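PDB 2FJK: fructose-bisphosphate aldolase from Thermus caldophilus, which is an enzyme of the class II fructose-bisphosphate aldolase family, built on a TIM-barrel fold. Local coordinates for residues A[6-11]-A[74-79]; A[31-36]-A[42-47]. All blocks are in the same frame, centred on the assembly; numbering follows the deposited sequence.

Interaction 1 (A[6-11]-A[74-79]); sequences LEILRK and PVAVHL
Ile8, on the first full helix of the chain, and Pro74, at the entry to strand 75-78, mark the nearest approach of the two backbones, with their CA atoms 7.3 Å apart. A single methyl group spans that gap. Extended about its second torsion (chi2 -174°), the CG1 arm of Ile8 carries CD1 well out from the helix and lodges it between Pro74, just ahead of the strand, and Ala76 within it. The CB of Ala76 lies 4.0 Å from Ile8 CD1, and the CB of Pro74 meets the same methyl at 4.2 Å, with the isoleucine arm running aslant to the proline ring. Next to this apolar patch His78 is held by its two ring nitrogens, ND1 bonding to Lys249 and NE2 weakly to the carbonyl oxygen of Thr4, just ahead of the helix; together they should restrict the turning of the ring. On another part of the helix, Leu6 CD2 lies over the Arg10 guanidinium. Ala76 and His78 also pack on Ile45 of strand 44-47, whereas Val75 and Val77 face helix 50-68, so helix 6-14 packs on the inward side of the parallel strands, near their starting ends, as a helix closing the bottom of a TIM barrel does.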
loop_
_atom_site.group_PDB
_atom_site.type_symbol
_atom_site.label_atom_id
_atom_site.label_comp_id
_atom_site.label_asym_id
_atom_site.label_seq_id
_atom_site.Cartn_x
_atom_site.Cartn_y
_atom_site.Cartn_z
ATOM N N LEU A 6 -22.102 3.922 -5.826
ATOM C CA LEU A 6 -23.401 3.634 -6.429
ATOM C C LEU A 6 -24.289 3.006 -5.365
ATOM O O LEU A 6 -25.450 3.391 -5.211
ATOM C CB LEU A 6 -23.249 2.689 -7.625
ATOM C CG LEU A 6 -24.528 2.147 -8.282
ATOM C CD1 LEU A 6 -25.482 3.283 -8.641
ATOM C CD2 LEU A 6 -24.152 1.343 -9.523
ATOM N N GLU A 7 -23.731 2.057 -4.617
ATOM C CA GLU A 7 -24.476 1.392 -3.554
ATOM C C GLU A 7 -24.739 2.396 -2.436
ATOM O O GLU A 7 -25.799 2.380 -1.810
ATOM C CB GLU A 7 -23.692 0.191 -3.020
ATOM C CG GLU A 7 -23.376 -0.878 -4.071
ATOM C CD GLU A 7 -24.617 -1.456 -4.742
ATOM O OE1 GLU A 7 -25.284 -0.728 -5.507
ATOM O OE2 GLU A 7 -24.926 -2.644 -4.506
ATOM N N ILE A 8 -23.767 3.268 -2.185
ATOM C CA ILE A 8 -23.927 4.304 -1.171
ATOM C C ILE A 8 -25.109 5.180 -1.582
ATOM O O ILE A 8 -26.045 5.384 -0.813
ATOM C CB ILE A 8 -22.702 5.242 -1.098
ATOM C CG1 ILE A 8 -21.445 4.469 -0.729
ATOM C CG2 ILE A 8 -22.961 6.340 -0.084
ATOM C CD1 ILE A 8 -20.250 5.370 -0.507
ATOM N N LEU A 9 -25.038 5.701 -2.807
ATOM C CA LEU A 9 -26.062 6.587 -3.354
ATOM C C LEU A 9 -27.420 5.931 -3.611
ATOM O O LEU A 9 -28.453 6.557 -3.394
ATOM C CB LEU A 9 -25.556 7.261 -4.643
ATOM C CG LEU A 9 -24.470 8.363 -4.596
ATOM C CD1 LEU A 9 -24.527 9.115 -3.265
ATOM C CD2 LEU A 9 -23.090 7.759 -4.787
ATOM N N ARG A 10 -27.429 4.688 -4.078
ATOM C CA ARG A 10 -28.694 4.001 -4.330
ATOM C C ARG A 10 -29.510 3.916 -3.054
ATOM O O ARG A 10 -30.717 4.160 -3.060
ATOM C CB ARG A 10 -28.456 2.591 -4.860
ATOM C CG ARG A 10 -28.203 2.527 -6.350
ATOM C CD ARG A 10 -28.012 1.094 -6.787
ATOM N NE ARG A 10 -27.920 0.984 -8.237
ATOM C CZ ARG A 10 -27.556 -0.120 -8.875
ATOM N NH1 ARG A 10 -27.245 -1.212 -8.186
ATOM N NH2 ARG A 10 -27.501 -0.132 -10.201
ATOM N N LYS A 11 -28.837 3.568 -1.961
ATOM C CA LYS A 11 -29.489 3.456 -0.662
ATOM C C LYS A 11 -29.863 4.834 -0.139
ATOM O O LYS A 11 -30.809 4.977 0.638
ATOM C CB LYS A 11 -28.573 2.737 0.338
ATOM C CG LYS A 11 -28.532 1.222 0.138
ATOM C CD LYS A 11 -27.788 0.507 1.263
ATOM C CE LYS A 11 -27.966 -1.005 1.162
ATOM N NZ LYS A 11 -27.490 -1.541 -0.149
ATOM N N PRO A 74 -18.539 3.384 4.924
ATOM C CA PRO A 74 -18.386 3.323 3.464
ATOM C C PRO A 74 -17.785 4.621 2.946
ATOM O O PRO A 74 -18.284 5.700 3.259
ATOM C CB PRO A 74 -19.819 3.128 2.962
ATOM C CG PRO A 74 -20.525 2.484 4.149
ATOM C CD PRO A 74 -19.954 3.254 5.310
ATOM N N VAL A 75 -16.717 4.514 2.167
ATOM C CA VAL A 75 -16.061 5.687 1.604
ATOM C C VAL A 75 -15.803 5.521 0.113
ATOM O O VAL A 75 -15.268 4.500 -0.322
ATOM C CB VAL A 75 -14.698 5.968 2.283
ATOM C CG1 VAL A 75 -13.971 7.087 1.541
ATOM C CG2 VAL A 75 -14.903 6.347 3.746
ATOM N N ALA A 76 -16.182 6.532 -0.664
ATOM C CA ALA A 76 -15.960 6.523 -2.108
ATOM C C ALA A 76 -14.999 7.658 -2.442
ATOM O O ALA A 76 -15.032 8.713 -1.810
ATOM C CB ALA A 76 -17.278 6.724 -2.856
ATOM N N VAL A 77 -14.139 7.427 -3.428
ATOM C CA VAL A 77 -13.181 8.430 -3.878
ATOM C C VAL A 77 -13.553 8.809 -5.326
ATOM O O VAL A 77 -13.345 8.020 -6.249
ATOM C CB VAL A 77 -11.749 7.862 -3.805
ATOM C CG1 VAL A 77 -10.744 8.881 -4.323
ATOM C CG2 VAL A 77 -11.425 7.467 -2.348
ATOM N N HIS A 78 -14.125 10.007 -5.503
ATOM C CA HIS A 78 -14.572 10.496 -6.818
ATOM C C HIS A 78 -13.726 11.611 -7.431
ATOM O O HIS A 78 -13.198 12.461 -6.717
ATOM C CB HIS A 78 -16.014 11.010 -6.739
ATOM C CG HIS A 78 -17.031 9.954 -6.445
ATOM N ND1 HIS A 78 -18.333 10.037 -6.889
ATOM C CD2 HIS A 78 -16.947 8.801 -5.739
ATOM C CE1 HIS A 78 -19.007 8.978 -6.474
ATOM N NE2 HIS A 78 -18.189 8.212 -5.774
ATOM N N LEU A 79 -13.639 11.617 -8.762
ATOM C CA LEU A 79 -12.874 12.624 -9.495
ATOM C C LEU A 79 -13.534 14.010 -9.453
ATOM O O LEU A 79 -12.908 14.976 -9.047
ATOM C CB LEU A 79 -12.664 12.185 -10.948
ATOM C CG LEU A 79 -12.193 13.248 -11.957
ATOM C CD1 LEU A 79 -10.907 13.915 -11.484
ATOM C CD2 LEU A 79 -11.981 12.592 -13.320
#

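Interaction 2 (A[31-36]-A[42-47]); sequences QAILEA and SPVILA
Leu46 swings CG away from its carbonyl carbon (chi1 -67°) and so presents its two-methyl fork to helix 27-38, while Ile33, with CG2 anti to the backbone N, offers that methyl in return. The contact belongs to a beta-alpha-beta crossover of the TIM barrel, in which helix 27-38 links strands 19-23 and 44-47. Helix and strand segments run nearly antiparallel, at 171°, with their axes 9.3 Å apart. Four buried residues fill the space between them in a two-by-two arrangement. Val44 splits its branches between two helix residues, CG2 reaching Ile33 CG2 at 3.8 Å and CG1 reaching Leu34 CD2 at 4.1 Å. Leu34 crosses both strand side chains at roughly right angles, and its CD2 also lies 4.0 Å from Leu46 CD1. Ile45, between the two strand partners, points away from the helix. The helix is covered in turn by helix 277-299, which packs on Ala32 and Ala36 and supplies Lys289 for a salt bridge with Glu35. Ile33 and Leu46 instead slide past each other in opposite senses, which brings Ile33 CG2 to 3.6 Å from Leu46 CD2.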
loop_
_atom_site.group_PDB
_atom_site.type_symbol
_atom_site.label_atom_id
_atom_site.label_comp_id
_atom_site.label_asym_id
_atom_site.label_seq_id
_atom_site.Cartn_x
_atom_site.Cartn_y
_atom_site.Cartn_z
ATOM N N GLN A 31 -8.299 14.179 6.753
ATOM C CA GLN A 31 -8.496 13.692 8.114
ATOM C C GLN A 31 -9.810 14.209 8.684
ATOM O O GLN A 31 -10.597 13.446 9.267
ATOM C CB GLN A 31 -7.356 14.162 9.012
ATOM C CG GLN A 31 -5.987 13.699 8.562
ATOM C CD GLN A 31 -4.895 14.221 9.472
ATOM O OE1 GLN A 31 -4.751 15.428 9.659
ATOM N NE2 GLN A 31 -4.125 13.313 10.048
ATOM N N ALA A 32 -10.031 15.515 8.530
ATOM C CA ALA A 32 -11.248 16.151 9.038
ATOM C C ALA A 32 -12.494 15.492 8.452
ATOM O O ALA A 32 -13.430 15.143 9.180
ATOM C CB ALA A 32 -11.242 17.643 8.710
ATOM N N ILE A 33 -12.496 15.321 7.137
ATOM C CA ILE A 33 -13.626 14.709 6.475
ATOM C C ILE A 33 -13.893 13.290 6.963
ATOM O O ILE A 33 -15.022 12.969 7.333
ATOM C CB ILE A 33 -13.437 14.660 4.957
ATOM C CG1 ILE A 33 -13.261 16.076 4.393
ATOM C CG2 ILE A 33 -14.639 13.991 4.322
ATOM C CD1 ILE A 33 -12.876 16.083 2.921
ATOM N N LEU A 34 -12.858 12.446 6.942
ATOM C CA LEU A 34 -12.981 11.053 7.366
ATOM C C LEU A 34 -13.294 10.867 8.848
ATOM O O LEU A 34 -14.014 9.939 9.224
ATOM C CB LEU A 34 -11.710 10.269 7.022
ATOM C CG LEU A 34 -11.474 9.967 5.537
ATOM C CD1 LEU A 34 -10.243 9.097 5.380
ATOM C CD2 LEU A 34 -12.691 9.275 4.953
ATOM N N GLU A 35 -12.749 11.732 9.694
ATOM C CA GLU A 35 -13.012 11.626 11.123
ATOM C C GLU A 35 -14.472 11.990 11.354
ATOM O O GLU A 35 -15.176 11.323 12.128
ATOM C CB GLU A 35 -12.109 12.566 11.910
ATOM C CG GLU A 35 -10.677 12.102 11.995
ATOM C CD GLU A 35 -9.797 13.111 12.691
ATOM O OE1 GLU A 35 -10.263 13.694 13.688
ATOM O OE2 GLU A 35 -8.644 13.309 12.252
ATOM N N ALA A 36 -14.919 13.046 10.678
ATOM C CA ALA A 36 -16.306 13.478 10.785
ATOM C C ALA A 36 -17.171 12.288 10.360
ATOM O O ALA A 36 -18.220 12.032 10.944
ATOM C CB ALA A 36 -16.558 14.676 9.870
ATOM N N SER A 42 -21.281 7.868 9.372
ATOM C CA SER A 42 -21.891 8.172 8.086
ATOM C C SER A 42 -21.072 7.772 6.870
ATOM O O SER A 42 -19.842 7.768 6.909
ATOM C CB SER A 42 -22.184 9.674 8.004
ATOM O OG SER A 42 -22.623 10.043 6.707
ATOM N N PRO A 43 -21.748 7.398 5.775
ATOM C CA PRO A 43 -21.004 7.025 4.570
ATOM C C PRO A 43 -20.469 8.365 4.078
ATOM O O PRO A 43 -20.997 9.396 4.473
ATOM C CB PRO A 43 -22.089 6.447 3.664
ATOM C CG PRO A 43 -23.335 7.206 4.095
ATOM C CD PRO A 43 -23.203 7.214 5.587
ATOM N N VAL A 44 -19.427 8.374 3.254
ATOM C CA VAL A 44 -18.881 9.640 2.778
ATOM C C VAL A 44 -18.143 9.475 1.456
ATOM O O VAL A 44 -17.690 8.384 1.113
ATOM C CB VAL A 44 -17.903 10.258 3.821
ATOM C CG1 VAL A 44 -16.632 9.429 3.906
ATOM C CG2 VAL A 44 -17.577 11.709 3.454
ATOM N N ILE A 45 -18.040 10.573 0.716
ATOM C CA ILE A 45 -17.353 10.591 -0.564
ATOM C C ILE A 45 -16.215 11.600 -0.524
ATOM O O ILE A 45 -16.418 12.761 -0.165
ATOM C CB ILE A 45 -18.308 10.990 -1.714
ATOM C CG1 ILE A 45 -19.352 9.892 -1.930
ATOM C CG2 ILE A 45 -17.523 11.207 -3.002
ATOM C CD1 ILE A 45 -20.390 10.232 -2.985
ATOM N N LEU A 46 -15.013 11.154 -0.867
ATOM C CA LEU A 46 -13.865 12.051 -0.916
ATOM C C LEU A 46 -13.767 12.536 -2.368
ATOM O O LEU A 46 -13.542 11.748 -3.291
ATOM C CB LEU A 46 -12.591 11.316 -0.487
ATOM C CG LEU A 46 -12.581 10.904 0.989
ATOM C CD1 LEU A 46 -11.243 10.304 1.368
ATOM C CD2 LEU A 46 -12.837 12.125 1.833
ATOM N N ALA A 47 -13.971 13.833 -2.568
ATOM C CA ALA A 47 -13.931 14.415 -3.904
ATOM C C ALA A 47 -12.627 15.138 -4.185
ATOM O O ALA A 47 -12.142 15.921 -3.368
ATOM C CB ALA A 47 -15.116 15.382 -4.094
#

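Overall arrangement
Followed from the N terminus, the chain illustrates how helices pack on both faces of a barrel sheet, helix 6-14 on the inner face near the strands' starting ends and helix 27-38 on the outer face. Helix 6-14 comes first, and its partner strand arrives only after a loop of 62 residues, closed by interaction 1. Nested inside that loop, interaction 2 closes a much shorter turn of five residues, from helix 27-38 straight into strand 44-47. The two contacts meet in the parallel sheet, where strands 44-47 and 75-78 are neighbours: Leu46 N lies 2.6 Å from Ala76 O, and His78 N lies 2.9 Å from Leu46 O, both probable hydrogen bonds.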